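6-phosphogluconate dehydratase (Shewanella oneidensis, PDB 2GP4) catalyses the dehydration of 6-phosphogluconate to 2-keto-3-deoxy-6-phosphogluconate, a step of the Entner-Doudoroff pathway. Local coordinates at residues 484-489 with 515-520. Residues are numbered along the deposited sequence; the frame is centred on the assembly and turned at random.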
ATOM      1  N   GLY A 484      27.810 -22.980  -5.427  1.00 29.82           N
ATOM      2  CA  GLY A 484      27.141 -23.557  -6.590  1.00 29.54           C
ATOM      3  C   GLY A 484      25.935 -24.407  -6.237  1.00 29.33           C
ATOM      4  O   GLY A 484      25.402 -25.120  -7.092  1.00 29.30           O
ATOM      5  N   ALA A 485      25.495 -24.320  -4.982  1.00 29.02           N
ATOM      6  CA  ALA A 485      24.350 -25.096  -4.500  1.00 28.76           C
ATOM      7  C   ALA A 485      23.015 -24.657  -5.112  1.00 28.58           C
ATOM      8  O   ALA A 485      22.030 -25.398  -5.045  1.00 28.55           O
ATOM      9  CB  ALA A 485      24.282 -25.066  -2.975  1.00 28.73           C
ATOM     10  N   LEU A 486      22.988 -23.465  -5.710  1.00 28.40           N
ATOM     11  CA  LEU A 486      21.768 -22.941  -6.343  1.00 28.39           C
ATOM     12  C   LEU A 486      21.802 -23.002  -7.874  1.00 28.40           C
ATOM     13  O   LEU A 486      20.846 -22.596  -8.536  1.00 28.36           O
ATOM     14  CB  LEU A 486      21.495 -21.503  -5.889  1.00 28.24           C
ATOM     15  CG  LEU A 486      21.402 -21.174  -4.398  1.00 28.32           C
ATOM     16  CD1 LEU A 486      21.237 -19.674  -4.211  1.00 27.77           C
ATOM     17  CD2 LEU A 486      20.261 -21.935  -3.734  1.00 28.58           C
ATOM     18  N   ASP A 487      22.901 -23.510  -8.431  1.00 28.45           N
ATOM     19  CA  ASP A 487      23.060 -23.612  -9.882  1.00 28.55           C
ATOM     20  C   ASP A 487      22.254 -24.784 -10.444  1.00 28.40           C
ATOM     21  O   ASP A 487      22.784 -25.642 -11.161  1.00 28.63           O
ATOM     22  CB  ASP A 487      24.545 -23.745 -10.253  1.00 28.72           C
ATOM     23  CG  ASP A 487      25.341 -22.470  -9.990  1.00 29.64           C
ATOM     24  OD1 ASP A 487      24.738 -21.402  -9.721  1.00 29.90           O
ATOM     25  OD2 ASP A 487      26.590 -22.543 -10.057  1.00 30.99           O
ATOM     26  N   ARG A 488      20.969 -24.808 -10.100  1.00 27.99           N
ATOM     27  CA  ARG A 488      20.013 -25.822 -10.551  1.00 27.63           C
ATOM     28  C   ARG A 488      18.592 -25.315 -10.319  1.00 27.12           C
ATOM     29  O   ARG A 488      18.396 -24.302  -9.647  1.00 27.24           O
ATOM     30  CB  ARG A 488      20.234 -27.171  -9.845  1.00 27.78           C
ATOM     31  CG  ARG A 488      20.634 -27.109  -8.373  1.00 28.80           C
ATOM     32  CD  ARG A 488      19.435 -26.968  -7.463  1.00 30.90           C
ATOM     33  NE  ARG A 488      19.813 -26.909  -6.052  1.00 32.47           N
ATOM     34  CZ  ARG A 488      19.732 -27.930  -5.203  1.00 33.28           C
ATOM     35  NH1 ARG A 488      19.294 -29.117  -5.607  1.00 33.53           N
ATOM     36  NH2 ARG A 488      20.094 -27.761  -3.938  1.00 33.65           N
ATOM     37  N   ASP A 489      17.608 -26.001 -10.892  1.00 26.40           N
ATOM     38  CA  ASP A 489      16.212 -25.702 -10.601  1.00 25.78           C
ATOM     39  C   ASP A 489      15.982 -25.878  -9.101  1.00 25.42           C
ATOM     40  O   ASP A 489      16.358 -26.907  -8.531  1.00 25.46           O
ATOM     41  CB  ASP A 489      15.279 -26.629 -11.386  1.00 25.84           C
ATOM     42  CG  ASP A 489      15.423 -26.483 -12.895  1.00 25.88           C
ATOM     43  OD1 ASP A 489      16.238 -25.663 -13.366  1.00 26.39           O
ATOM     44  OD2 ASP A 489      14.714 -27.208 -13.615  1.00 26.07           O
ATOM     45  N   GLY A 515      17.404 -13.845  -9.865  1.00 29.13           N
ATOM     46  CA  GLY A 515      17.257 -13.333 -11.230  1.00 28.86           C
ATOM     47  C   GLY A 515      18.377 -13.806 -12.139  1.00 28.80           C
ATOM     48  O   GLY A 515      18.127 -14.216 -13.273  1.00 28.87           O
ATOM     49  N   SER A 516      19.612 -13.762 -11.639  1.00 28.62           N
ATOM     50  CA  SER A 516      20.767 -14.249 -12.400  1.00 28.68           C
ATOM     51  C   SER A 516      20.723 -15.771 -12.600  1.00 28.48           C
ATOM     52  O   SER A 516      21.199 -16.277 -13.612  1.00 28.92           O
ATOM     53  CB  SER A 516      22.095 -13.811 -11.760  1.00 28.59           C
ATOM     54  OG  SER A 516      22.411 -14.561 -10.599  1.00 28.76           O
ATOM     55  N   LEU A 517      20.149 -16.486 -11.633  1.00 28.23           N
ATOM     56  CA  LEU A 517      19.907 -17.924 -11.738  1.00 27.92           C
ATOM     57  C   LEU A 517      18.882 -18.254 -12.821  1.00 27.92           C
ATOM     58  O   LEU A 517      19.057 -19.219 -13.571  1.00 28.12           O
ATOM     59  CB  LEU A 517      19.434 -18.476 -10.393  1.00 27.92           C
ATOM     60  CG  LEU A 517      20.390 -19.229  -9.461  1.00 28.13           C
ATOM     61  CD1 LEU A 517      21.845 -18.814  -9.617  1.00 27.87           C
ATOM     62  CD2 LEU A 517      19.924 -19.083  -8.014  1.00 27.88           C
ATOM     63  N   GLN A 518      17.814 -17.457 -12.886  1.00 27.68           N
ATOM     64  CA  GLN A 518      16.813 -17.563 -13.941  1.00 27.58           C
ATOM     65  C   GLN A 518      17.421 -17.215 -15.306  1.00 27.75           C
ATOM     66  O   GLN A 518      17.149 -17.895 -16.300  1.00 27.57           O
ATOM     67  CB  GLN A 518      15.598 -16.667 -13.628  1.00 27.40           C
ATOM     68  CG  GLN A 518      14.451 -16.750 -14.638  1.00 26.97           C
ATOM     69  CD  GLN A 518      13.193 -16.023 -14.180  1.00 27.54           C
ATOM     70  OE1 GLN A 518      12.440 -16.525 -13.340  1.00 27.24           O
ATOM     71  NE2 GLN A 518      12.946 -14.848 -14.750  1.00 26.69           N
ATOM     72  N   ASP A 519      18.249 -16.167 -15.338  1.00 28.09           N
ATOM     73  CA  ASP A 519      18.896 -15.696 -16.573  1.00 28.56           C
ATOM     74  C   ASP A 519      19.776 -16.762 -17.216  1.00 28.57           C
ATOM     75  O   ASP A 519      19.795 -16.902 -18.440  1.00 28.56           O
ATOM     76  CB  ASP A 519      19.713 -14.424 -16.312  1.00 28.66           C
ATOM     77  CG  ASP A 519      18.839 -13.195 -16.105  1.00 29.31           C
ATOM     78  OD1 ASP A 519      17.595 -13.314 -16.161  1.00 29.46           O
ATOM     79  OD2 ASP A 519      19.396 -12.100 -15.882  1.00 30.06           O
ATOM     80  N   LYS A 520      20.482 -17.514 -16.373  1.00 28.57           N
ATOM     81  CA  LYS A 520      21.321 -18.633 -16.801  1.00 28.66           C
ATOM     82  C   LYS A 520      20.509 -19.811 -17.344  1.00 28.52           C
ATOM     83  O   LYS A 520      21.079 -20.763 -17.888  1.00 28.53           O
ATOM     84  CB  LYS A 520      22.189 -19.120 -15.635  1.00 28.88           C
ATOM     85  CG  LYS A 520      23.253 -18.138 -15.169  1.00 29.67           C
ATOM     86  CD  LYS A 520      24.212 -18.815 -14.202  1.00 31.36           C
ATOM     87  CE  LYS A 520      25.326 -17.878 -13.763  1.00 32.25           C
ATOM     88  NZ  LYS A 520      26.451 -18.635 -13.132  1.00 33.30           N
TER
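Leu-517 reaches from helix 511-519 to the turn at Leu-486 and Asp-487, and its side chain leaves the helix toward that turn. Its CG meets the carbonyl oxygen of Leu-486, Leu-517 CG to Leu-486 O 3.5 Å. There the isobutyl group forks. Leu-517 CD2 rests against CB of Leu-486 at 3.6 Å and brushes Leu-486 CD1 more loosely. Leu-517 CD1 approaches Asp-487 OD1 at 3.9 Å, and both methyls also border Leu-486 O. The two leucine side chains cross at about a right angle and meet mainly through Leu-486 CB and Leu-517 CD2. Helix 477-482 ends in a Schellman motif with Gly-484 as its C-prime residue; Gly-484 also opens a type I turn to Asp-487, after which the chain runs on into strand 490-494 of the mixed sheet. Leu-486 O also accepts the backbone N-H of Arg-488 across an inverse gamma turn centred on Asp-487. Leu-486 also packs on Leu-477, Phe-481 and Val-469, and Leu-517 adds Phe-481 and Val-524, making one apolar cluster between both helices and the sheet. At the more open border, Lys-520 NZ stays 4.7 Å from Asp-487 OD1, too far for a salt bridge, though the opposite charges may attract weakly.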